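Ribonucleoside-diphosphate reductase, alpha chain (Actinobacillus ureae ATCC 25976, PDB 6DQX) probably reduces ribonucleoside diphosphates to their deoxy forms, as the catalytic subunit of a class Id ribonucleotide reductase. Local coordinates at residues 53-61 with 72-80; 517-528 with 548-558. One frame throughout, in Å; residues are numbered along the deposited sequence.

Contact 1: residues 53-61 with 72-80; sequences LERIRFIAE and YADKFYHYM
Y77 reaches across to four residues of helix 53-61, and its side chain threads much of the interface of this helical hairpin. Its CB lies 4.5 Å from CB of A60. CG stands opposite the backbone N (chi1 -170°), which swings the ring out between I56 and R57. CG lies 3.6 Å from NH1 of R57, and CD1 3.9 Å from CG2 of I56. CE1 and CZ face the guanidinium carbon, and OH ends beside CD2 of L53. The R57 chain bends twice to lay its guanidinium over one ring face as a cation-pi stack, planes 20° apart, with NH1 above the ring centre. Deeper in, A60 meets A73, small residues that suit an axis separation of 8.5 Å between the two segments, whose N-to-C directions are 140° apart. F76 turns its ring against A60 and I59 and meets F315. One outer water accepts from NH1 of R57 at 2.8 Å and donates to both E61 OE2 and D74 OD1. The E61 side chain is about 6 Å from that of H65, a magnesium-binding residue, and about 6 Å from a magnesium ion in the model. No direct hydrogen bond joins 53-61 to 72-80, although E64 of helix 52-67 accepts from A73 N. Apolar packing and the stack hold these segments, while R57 probably offsets the carboxylates, E61 OE2 and D74 OD1 being 4.6 Å apart.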
loop_
_atom_site.group_PDB
_atom_site.type_symbol
_atom_site.label_atom_id
_atom_site.label_comp_id
_atom_site.label_asym_id
_atom_site.label_seq_id
_atom_site.Cartn_x
_atom_site.Cartn_y
_atom_site.Cartn_z
ATOM N N LEU A 53 -24.216 -27.473 -15.749
ATOM C CA LEU A 53 -25.328 -27.234 -16.666
ATOM C C LEU A 53 -26.286 -26.190 -16.127
ATOM O O LEU A 53 -26.747 -25.341 -16.856
ATOM C CB LEU A 53 -26.095 -28.536 -16.982
ATOM C CG LEU A 53 -25.396 -29.585 -17.846
ATOM C CD1 LEU A 53 -26.152 -30.923 -17.842
ATOM C CD2 LEU A 53 -25.222 -29.052 -19.266
ATOM N N GLU A 54 -26.600 -26.261 -14.839
ATOM C CA GLU A 54 -27.472 -25.283 -14.203
ATOM C C GLU A 54 -26.911 -23.862 -14.336
ATOM O O GLU A 54 -27.628 -22.899 -14.611
ATOM C CB GLU A 54 -27.592 -25.683 -12.733
ATOM C CG GLU A 54 -28.527 -24.893 -11.890
ATOM C CD GLU A 54 -28.755 -25.591 -10.562
ATOM O OE1 GLU A 54 -27.831 -26.286 -10.047
ATOM O OE2 GLU A 54 -29.868 -25.449 -10.044
ATOM N N ARG A 55 -25.619 -23.751 -14.111
ATOM C CA ARG A 55 -24.929 -22.473 -14.246
ATOM C C ARG A 55 -25.035 -21.924 -15.688
ATOM O O ARG A 55 -25.313 -20.734 -15.879
ATOM C CB ARG A 55 -23.472 -22.652 -13.808
ATOM C CG ARG A 55 -22.630 -21.392 -13.766
ATOM C CD ARG A 55 -23.040 -20.424 -12.686
ATOM N NE ARG A 55 -22.308 -19.169 -12.859
ATOM C CZ ARG A 55 -22.809 -17.941 -12.831
ATOM N NH1 ARG A 55 -24.085 -17.711 -12.589
ATOM N NH2 ARG A 55 -21.986 -16.908 -13.049
ATOM N N ILE A 56 -24.876 -22.789 -16.683
ATOM C CA ILE A 56 -24.931 -22.345 -18.090
ATOM C C ILE A 56 -26.320 -21.821 -18.429
ATOM O O ILE A 56 -26.473 -20.777 -19.052
ATOM C CB ILE A 56 -24.498 -23.455 -19.062
ATOM C CG1 ILE A 56 -23.015 -23.803 -18.858
ATOM C CG2 ILE A 56 -24.785 -23.071 -20.503
ATOM C CD1 ILE A 56 -22.658 -25.181 -19.377
ATOM N N ARG A 57 -27.345 -22.567 -18.030
ATOM C CA ARG A 57 -28.705 -22.106 -18.206
ATOM C C ARG A 57 -28.964 -20.763 -17.530
ATOM O O ARG A 57 -29.619 -19.902 -18.116
ATOM C CB ARG A 57 -29.704 -23.170 -17.680
ATOM C CG ARG A 57 -31.173 -22.748 -17.774
ATOM C CD ARG A 57 -31.688 -22.929 -19.200
ATOM N NE ARG A 57 -32.007 -24.343 -19.497
ATOM C CZ ARG A 57 -32.134 -24.875 -20.726
ATOM N NH1 ARG A 57 -31.966 -24.142 -21.840
ATOM N NH2 ARG A 57 -32.417 -26.168 -20.852
ATOM N N PHE A 58 -28.520 -20.600 -16.277
ATOM C CA PHE A 58 -28.702 -19.347 -15.558
ATOM C C PHE A 58 -28.025 -18.186 -16.299
ATOM O O PHE A 58 -28.599 -17.118 -16.433
ATOM C CB PHE A 58 -28.144 -19.430 -14.135
ATOM C CG PHE A 58 -28.227 -18.137 -13.382
ATOM C CD1 PHE A 58 -29.391 -17.785 -12.713
ATOM C CD2 PHE A 58 -27.148 -17.259 -13.357
ATOM C CE1 PHE A 58 -29.468 -16.590 -12.012
ATOM C CE2 PHE A 58 -27.219 -16.064 -12.672
ATOM C CZ PHE A 58 -28.382 -15.719 -12.008
ATOM N N ILE A 59 -26.806 -18.419 -16.767
ATOM C CA ILE A 59 -26.049 -17.370 -17.500
ATOM C C ILE A 59 -26.805 -16.948 -18.767
ATOM O O ILE A 59 -26.977 -15.744 -19.021
ATOM C CB ILE A 59 -24.626 -17.865 -17.829
ATOM C CG1 ILE A 59 -23.800 -17.901 -16.558
ATOM C CG2 ILE A 59 -23.962 -16.989 -18.905
ATOM C CD1 ILE A 59 -22.473 -18.622 -16.681
ATOM N N ALA A 60 -27.273 -17.939 -19.535
ATOM C CA ALA A 60 -28.046 -17.693 -20.768
ATOM C C ALA A 60 -29.316 -16.897 -20.488
ATOM O O ALA A 60 -29.618 -15.928 -21.185
ATOM C CB ALA A 60 -28.428 -19.005 -21.425
ATOM N N GLU A 61 -30.070 -17.318 -19.467
ATOM C CA GLU A 61 -31.336 -16.651 -19.141
ATOM C C GLU A 61 -31.095 -15.255 -18.580
ATOM O O GLU A 61 -31.861 -14.339 -18.848
ATOM C CB GLU A 61 -32.165 -17.489 -18.149
ATOM C CG GLU A 61 -32.675 -18.802 -18.727
ATOM C CD GLU A 61 -33.782 -18.642 -19.770
ATOM O OE1 GLU A 61 -34.435 -17.569 -19.841
ATOM O OE2 GLU A 61 -33.990 -19.603 -20.544
ATOM N N TYR A 72 -33.106 -15.168 -27.098
ATOM C CA TYR A 72 -31.660 -15.054 -26.969
ATOM C C TYR A 72 -31.046 -16.212 -26.164
ATOM O O TYR A 72 -30.052 -16.807 -26.595
ATOM C CB TYR A 72 -31.265 -13.689 -26.394
ATOM C CG TYR A 72 -29.770 -13.563 -26.289
ATOM C CD1 TYR A 72 -29.007 -13.120 -27.368
ATOM C CD2 TYR A 72 -29.106 -13.942 -25.119
ATOM C CE1 TYR A 72 -27.617 -13.031 -27.258
ATOM C CE2 TYR A 72 -27.732 -13.865 -25.020
ATOM C CZ TYR A 72 -26.998 -13.401 -26.099
ATOM O OH TYR A 72 -25.631 -13.339 -26.009
ATOM N N ALA A 73 -31.630 -16.518 -24.998
ATOM C CA ALA A 73 -31.111 -17.563 -24.108
ATOM C C ALA A 73 -30.959 -18.905 -24.802
ATOM O O ALA A 73 -29.924 -19.558 -24.664
ATOM C CB ALA A 73 -31.992 -17.711 -22.872
ATOM N N ASP A 74 -31.976 -19.311 -25.556
ATOM C CA ASP A 74 -31.920 -20.593 -26.256
ATOM C C ASP A 74 -30.853 -20.605 -27.359
ATOM O O ASP A 74 -30.199 -21.630 -27.565
ATOM C CB ASP A 74 -33.297 -21.003 -26.812
ATOM C CG ASP A 74 -34.274 -21.420 -25.716
ATOM O OD1 ASP A 74 -33.856 -21.751 -24.578
ATOM O OD2 ASP A 74 -35.481 -21.394 -25.994
ATOM N N LYS A 75 -30.647 -19.463 -28.004
ATOM C CA LYS A 75 -29.551 -19.336 -28.995
ATOM C C LYS A 75 -28.203 -19.455 -28.318
ATOM O O LYS A 75 -27.373 -20.256 -28.729
ATOM C CB LYS A 75 -29.629 -18.026 -29.761
ATOM C CG LYS A 75 -30.510 -18.088 -30.993
ATOM C CD LYS A 75 -30.340 -16.868 -31.894
ATOM C CE LYS A 75 -29.004 -16.851 -32.638
ATOM N NZ LYS A 75 -28.895 -17.810 -33.785
ATOM N N PHE A 76 -28.001 -18.666 -27.253
ATOM C CA PHE A 76 -26.755 -18.755 -26.492
ATOM C C PHE A 76 -26.528 -20.166 -25.940
ATOM O O PHE A 76 -25.428 -20.715 -26.043
ATOM C CB PHE A 76 -26.775 -17.707 -25.378
ATOM C CG PHE A 76 -25.528 -17.668 -24.556
ATOM C CD1 PHE A 76 -25.415 -18.453 -23.423
ATOM C CD2 PHE A 76 -24.509 -16.770 -24.855
ATOM C CE1 PHE A 76 -24.271 -18.413 -22.639
ATOM C CE2 PHE A 76 -23.371 -16.710 -24.069
ATOM C CZ PHE A 76 -23.258 -17.520 -22.953
ATOM N N TYR A 77 -27.576 -20.770 -25.373
ATOM C CA TYR A 77 -27.486 -22.125 -24.831
ATOM C C TYR A 77 -27.107 -23.147 -25.912
ATOM O O TYR A 77 -26.222 -23.992 -25.695
ATOM C CB TYR A 77 -28.807 -22.513 -24.142
ATOM C CG TYR A 77 -28.738 -23.800 -23.342
ATOM C CD1 TYR A 77 -28.246 -23.806 -22.034
ATOM C CD2 TYR A 77 -29.170 -25.005 -23.882
ATOM C CE1 TYR A 77 -28.192 -24.981 -21.298
ATOM C CE2 TYR A 77 -29.115 -26.189 -23.148
ATOM C CZ TYR A 77 -28.628 -26.162 -21.852
ATOM O OH TYR A 77 -28.571 -27.317 -21.109
ATOM N N HIS A 78 -27.715 -23.019 -27.092
ATOM C CA HIS A 78 -27.405 -23.898 -28.223
ATOM C C HIS A 78 -25.942 -23.835 -28.606
ATOM O O HIS A 78 -25.270 -24.866 -28.747
ATOM C CB HIS A 78 -28.289 -23.605 -29.457
ATOM C CG HIS A 78 -27.908 -24.413 -30.663
ATOM N ND1 HIS A 78 -28.070 -25.781 -30.722
ATOM C CD2 HIS A 78 -27.341 -24.052 -31.841
ATOM C CE1 HIS A 78 -27.617 -26.227 -31.884
ATOM N NE2 HIS A 78 -27.168 -25.197 -32.579
ATOM N N TYR A 79 -25.425 -22.620 -28.760
ATOM C CA TYR A 79 -24.026 -22.483 -29.096
ATOM C C TYR A 79 -23.086 -23.010 -28.013
ATOM O O TYR A 79 -22.061 -23.666 -28.340
ATOM C CB TYR A 79 -23.713 -21.043 -29.497
ATOM C CG TYR A 79 -24.422 -20.584 -30.762
ATOM C CD1 TYR A 79 -24.579 -21.436 -31.874
ATOM C CD2 TYR A 79 -24.907 -19.283 -30.870
ATOM C CE1 TYR A 79 -25.207 -20.998 -33.037
ATOM C CE2 TYR A 79 -25.538 -18.840 -32.021
ATOM C CZ TYR A 79 -25.688 -19.688 -33.096
ATOM O OH TYR A 79 -26.303 -19.223 -34.238
ATOM N N MET A 80 -23.440 -22.795 -26.741
ATOM C CA MET A 80 -22.716 -23.455 -25.653
ATOM C C MET A 80 -22.733 -24.966 -25.814
ATOM O O MET A 80 -21.683 -25.644 -25.671
ATOM C CB MET A 80 -23.275 -23.056 -24.269
ATOM C CG MET A 80 -23.008 -21.614 -23.865
ATOM S SD MET A 80 -21.285 -21.289 -23.449
ATOM C CE MET A 80 -21.195 -22.082 -21.844
HETATM O O HOH W 1 -32.025 -21.323 -22.177
#

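Contact 2: residues 517-528 with 548-558; sequences DQGQSINIMVHP and KSIYYQYSMSA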
loop_
_atom_site.group_PDB
_atom_site.type_symbol
_atom_site.label_atom_id
_atom_site.label_comp_id
_atom_site.label_asym_id
_atom_site.label_seq_id
_atom_site.Cartn_x
_atom_site.Cartn_y
_atom_site.Cartn_z
ATOM N N ASP A 517 -8.457 -5.422 -33.280
ATOM C CA ASP A 517 -8.317 -4.044 -32.823
ATOM C C ASP A 517 -7.538 -3.867 -31.493
ATOM O O ASP A 517 -7.008 -2.783 -31.252
ATOM C CB ASP A 517 -9.668 -3.273 -32.874
ATOM C CG ASP A 517 -10.801 -3.973 -32.134
ATOM O OD1 ASP A 517 -10.541 -4.951 -31.400
ATOM O OD2 ASP A 517 -11.977 -3.523 -32.272
ATOM N N GLN A 518 -7.465 -4.898 -30.663
ATOM C CA GLN A 518 -6.541 -4.909 -29.533
ATOM C C GLN A 518 -5.302 -5.719 -29.925
ATOM O O GLN A 518 -4.728 -5.509 -31.021
ATOM C CB GLN A 518 -7.227 -5.387 -28.255
ATOM C CG GLN A 518 -8.466 -4.589 -27.833
ATOM C CD GLN A 518 -8.727 -4.717 -26.336
ATOM O OE1 GLN A 518 -7.881 -4.342 -25.518
ATOM N NE2 GLN A 518 -9.856 -5.298 -25.974
ATOM N N GLY A 519 -4.861 -6.613 -29.055
ATOM C CA GLY A 519 -3.604 -7.328 -29.275
ATOM C C GLY A 519 -3.709 -8.805 -29.106
ATOM O O GLY A 519 -4.817 -9.405 -29.119
ATOM N N GLN A 520 -2.538 -9.429 -28.956
ATOM C CA GLN A 520 -2.451 -10.851 -28.896
ATOM C C GLN A 520 -1.356 -11.292 -27.919
ATOM O O GLN A 520 -0.250 -10.786 -27.995
ATOM C CB GLN A 520 -2.077 -11.440 -30.289
ATOM C CG GLN A 520 -2.965 -11.038 -31.437
ATOM C CD GLN A 520 -2.392 -11.578 -32.737
ATOM O OE1 GLN A 520 -2.261 -12.807 -32.890
ATOM N NE2 GLN A 520 -1.972 -10.690 -33.630
ATOM N N SER A 521 -1.687 -12.216 -27.013
ATOM C CA SER A 521 -0.684 -12.784 -26.088
ATOM C C SER A 521 0.104 -13.844 -26.803
ATOM O O SER A 521 -0.407 -14.936 -27.035
ATOM C CB SER A 521 -1.350 -13.396 -24.848
ATOM O OG SER A 521 -2.216 -12.442 -24.290
ATOM N N ILE A 522 1.324 -13.508 -27.171
ATOM C CA ILE A 522 2.141 -14.357 -27.982
ATOM C C ILE A 522 3.360 -14.802 -27.188
ATOM O O ILE A 522 4.267 -13.999 -26.901
ATOM C CB ILE A 522 2.542 -13.654 -29.286
ATOM C CG1 ILE A 522 1.279 -13.315 -30.091
ATOM C CG2 ILE A 522 3.580 -14.482 -30.059
ATOM C CD1 ILE A 522 0.499 -14.503 -30.670
ATOM N N ASN A 523 3.356 -16.088 -26.898
ATOM C CA ASN A 523 4.510 -16.800 -26.317
ATOM C C ASN A 523 5.369 -17.398 -27.417
ATOM O O ASN A 523 4.881 -17.716 -28.494
ATOM C CB ASN A 523 4.023 -17.927 -25.395
ATOM C CG ASN A 523 3.304 -17.411 -24.154
ATOM O OD1 ASN A 523 3.744 -16.443 -23.553
ATOM N ND2 ASN A 523 2.208 -18.072 -23.763
ATOM N N ILE A 524 6.659 -17.561 -27.135
ATOM C CA ILE A 524 7.543 -18.319 -28.023
ATOM C C ILE A 524 8.322 -19.297 -27.146
ATOM O O ILE A 524 8.391 -19.128 -25.918
ATOM C CB ILE A 524 8.511 -17.430 -28.837
ATOM C CG1 ILE A 524 9.436 -16.609 -27.940
ATOM C CG2 ILE A 524 7.747 -16.491 -29.768
ATOM C CD1 ILE A 524 10.558 -15.935 -28.707
ATOM N N MET A 525 8.889 -20.306 -27.790
ATOM C CA MET A 525 9.640 -21.344 -27.110
ATOM C C MET A 525 10.959 -21.500 -27.830
ATOM O O MET A 525 10.987 -21.740 -29.050
ATOM C CB MET A 525 8.861 -22.647 -27.107
ATOM C CG MET A 525 9.416 -23.663 -26.123
ATOM S SD MET A 525 8.393 -25.132 -26.036
ATOM C CE MET A 525 7.152 -24.677 -24.819
ATOM N N VAL A 526 12.044 -21.388 -27.068
ATOM C CA VAL A 526 13.381 -21.245 -27.616
ATOM C C VAL A 526 14.338 -22.176 -26.849
ATOM O O VAL A 526 14.311 -22.228 -25.614
ATOM C CB VAL A 526 13.838 -19.777 -27.518
ATOM C CG1 VAL A 526 15.248 -19.590 -28.063
ATOM C CG2 VAL A 526 12.862 -18.865 -28.265
ATOM N N HIS A 527 15.164 -22.907 -27.596
ATOM C CA HIS A 527 16.173 -23.803 -27.026
ATOM C C HIS A 527 17.224 -22.958 -26.277
ATOM O O HIS A 527 17.654 -21.919 -26.793
ATOM C CB HIS A 527 16.821 -24.610 -28.159
ATOM C CG HIS A 527 17.594 -25.813 -27.707
ATOM N ND1 HIS A 527 18.699 -25.728 -26.891
ATOM C CD2 HIS A 527 17.450 -27.125 -28.005
ATOM C CE1 HIS A 527 19.183 -26.937 -26.672
ATOM N NE2 HIS A 527 18.443 -27.803 -27.339
ATOM N N PRO A 528 17.639 -23.379 -25.057
ATOM C CA PRO A 528 18.657 -22.586 -24.312
ATOM C C PRO A 528 20.018 -22.412 -25.033
ATOM O O PRO A 528 20.737 -21.452 -24.774
ATOM C CB PRO A 528 18.829 -23.376 -23.006
ATOM C CG PRO A 528 18.383 -24.768 -23.339
ATOM C CD PRO A 528 17.241 -24.580 -24.298
ATOM N N LYS A 548 2.260 -5.874 -31.475
ATOM C CA LYS A 548 2.118 -4.847 -30.420
ATOM C C LYS A 548 2.747 -5.306 -29.100
ATOM O O LYS A 548 3.046 -4.461 -28.223
ATOM C CB LYS A 548 0.653 -4.487 -30.218
ATOM C CG LYS A 548 -0.043 -4.033 -31.483
ATOM C CD LYS A 548 -1.543 -3.940 -31.269
ATOM C CE LYS A 548 -2.221 -3.318 -32.445
ATOM N NZ LYS A 548 -3.701 -3.216 -32.321
ATOM N N SER A 549 2.961 -6.612 -28.951
ATOM C CA SER A 549 3.547 -7.162 -27.727
ATOM C C SER A 549 4.137 -8.540 -27.931
ATOM O O SER A 549 3.858 -9.211 -28.938
ATOM C CB SER A 549 2.506 -7.223 -26.594
ATOM O OG SER A 549 1.417 -8.071 -26.939
ATOM N N ILE A 550 4.981 -8.937 -26.995
ATOM C CA ILE A 550 5.412 -10.315 -26.816
ATOM C C ILE A 550 5.213 -10.630 -25.331
ATOM O O ILE A 550 5.483 -9.781 -24.475
ATOM C CB ILE A 550 6.897 -10.543 -27.199
ATOM C CG1 ILE A 550 7.122 -10.392 -28.711
ATOM C CG2 ILE A 550 7.369 -11.911 -26.739
ATOM C CD1 ILE A 550 6.524 -11.493 -29.551
ATOM N N TYR A 551 4.768 -11.848 -25.043
ATOM C CA TYR A 551 4.471 -12.307 -23.688
ATOM C C TYR A 551 5.699 -13.044 -23.104
ATOM O O TYR A 551 6.694 -12.382 -22.887
ATOM C CB TYR A 551 3.191 -13.134 -23.726
ATOM C CG TYR A 551 2.472 -13.429 -22.422
ATOM C CD1 TYR A 551 2.630 -12.636 -21.285
ATOM C CD2 TYR A 551 1.591 -14.501 -22.351
ATOM C CE1 TYR A 551 1.928 -12.931 -20.115
ATOM C CE2 TYR A 551 0.885 -14.783 -21.214
ATOM C CZ TYR A 551 1.068 -14.003 -20.100
ATOM O OH TYR A 551 0.362 -14.316 -18.979
ATOM N N TYR A 552 5.631 -14.345 -22.828
ATOM C CA TYR A 552 6.752 -15.118 -22.243
ATOM C C TYR A 552 7.675 -15.726 -23.288
ATOM O O TYR A 552 7.223 -16.171 -24.340
ATOM C CB TYR A 552 6.231 -16.322 -21.430
ATOM C CG TYR A 552 5.821 -16.022 -20.033
ATOM C CD1 TYR A 552 6.749 -16.099 -18.980
ATOM C CD2 TYR A 552 4.486 -15.680 -19.732
ATOM C CE1 TYR A 552 6.362 -15.833 -17.669
ATOM C CE2 TYR A 552 4.087 -15.396 -18.423
ATOM C CZ TYR A 552 5.022 -15.467 -17.396
ATOM O OH TYR A 552 4.626 -15.188 -16.102
ATOM N N GLN A 553 8.964 -15.811 -22.958
ATOM C CA GLN A 553 9.887 -16.628 -23.721
ATOM C C GLN A 553 10.096 -17.854 -22.878
ATOM O O GLN A 553 10.701 -17.766 -21.798
ATOM C CB GLN A 553 11.193 -15.888 -23.959
ATOM C CG GLN A 553 12.209 -16.646 -24.802
ATOM C CD GLN A 553 13.553 -15.969 -24.829
ATOM O OE1 GLN A 553 13.665 -14.773 -25.140
ATOM N NE2 GLN A 553 14.603 -16.740 -24.540
ATOM N N TYR A 554 9.516 -18.965 -23.321
ATOM C CA TYR A 554 9.689 -20.244 -22.660
ATOM C C TYR A 554 10.982 -20.891 -23.105
ATOM O O TYR A 554 11.531 -20.582 -24.168
ATOM C CB TYR A 554 8.518 -21.179 -22.940
ATOM C CG TYR A 554 7.224 -20.756 -22.302
ATOM C CD1 TYR A 554 7.162 -20.483 -20.931
ATOM C CD2 TYR A 554 6.039 -20.650 -23.052
ATOM C CE1 TYR A 554 5.975 -20.096 -20.329
ATOM C CE2 TYR A 554 4.839 -20.277 -22.446
ATOM C CZ TYR A 554 4.821 -19.992 -21.084
ATOM O OH TYR A 554 3.659 -19.610 -20.448
ATOM N N SER A 555 11.463 -21.792 -22.268
ATOM C CA SER A 555 12.638 -22.588 -22.564
ATOM C C SER A 555 12.206 -24.033 -22.806
ATOM O O SER A 555 11.029 -24.363 -22.679
ATOM C CB SER A 555 13.610 -22.512 -21.395
ATOM O OG SER A 555 14.799 -23.201 -21.719
ATOM N N MET A 556 13.163 -24.875 -23.187
ATOM C CA MET A 556 12.981 -26.338 -23.270
ATOM C C MET A 556 14.234 -27.003 -22.677
ATOM O O MET A 556 15.191 -26.299 -22.329
ATOM C CB MET A 556 12.745 -26.783 -24.726
ATOM C CG MET A 556 13.747 -26.220 -25.729
ATOM S SD MET A 556 13.515 -26.700 -27.454
ATOM C CE MET A 556 12.583 -25.304 -28.076
ATOM N N SER A 557 14.223 -28.336 -22.553
ATOM C CA SER A 557 15.392 -29.107 -22.057
ATOM C C SER A 557 16.429 -29.337 -23.162
ATOM O O SER A 557 16.062 -29.479 -24.329
ATOM C CB SER A 557 14.943 -30.453 -21.494
ATOM O OG SER A 557 13.862 -30.275 -20.602
ATOM N N ALA A 558 17.713 -29.394 -22.788
ATOM C CA ALA A 558 18.824 -29.434 -23.768
ATOM C C ALA A 558 18.980 -30.785 -24.470
ATOM O O ALA A 558 18.315 -31.761 -24.129
ATOM C CB ALA A 558 20.138 -29.038 -23.105
HETATM O O HOH W 2 -0.406 -7.586 -28.956
HETATM O O HOH W 3 1.410 -9.901 -30.136
#
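N523, Y554 and M556 carry most of this contact between two parallel strands of the reductase barrel, the beta-alpha-beta unit whose crossover is helix 532-544. I524 bridges Q553 and M525 bridges Y554. N523 acts through its amide: OD1 accepts the backbone N of Y552 at 2.9 Å, in the carbonyl plane and with an N-H...O angle of 152°, while ND2 hydrogen-bonds to the carboxylate of E432. The amide also runs alongside the Y551 ring, planes 19° apart. Y551 and Y552, whose rings pack on each other, are consistent with the tyrosine pair that relays the radical in related class I enzymes. Y554 bonds through both backbone atoms, its N to I524 O at 2.8 Å and its O to V526 N at 3.1 Å; its ring carbon CE2 comes 3.7 Å from CG of N523, the two side chains meeting obliquely. Beyond the bridged pairs along the strand, M556 takes over. Its CG sits between backbone N and carbonyl carbon (chi1 49°), turning the thioether across H527 at about a right angle, with SD 4.0 Å from CB of H527. The methyl CE finishes 3.6 Å from the backbone N of H527.

Coming from the N terminus, the chain first meets contact 1, where helix 72-82 folds back on helix 52-67 and closes a short loop of ten residues. More than four hundred residues later contact 2 closes a second one: 19 residues, mostly helix, separate its segments. The two are in series, so neither encloses nor crosses the other. They sit on opposite sides of the chain's centre. The centres of contact 1 and contact 2 are about 35 Å apart, and their nearest atoms about 18 Å. Contact 1 gathers an early helical pair that rests on helix 308-327 and strand 85-87; contact 2 brings strand 524-525 beside strand 549-554, which continues the sheet antiparallel to strand 247-249.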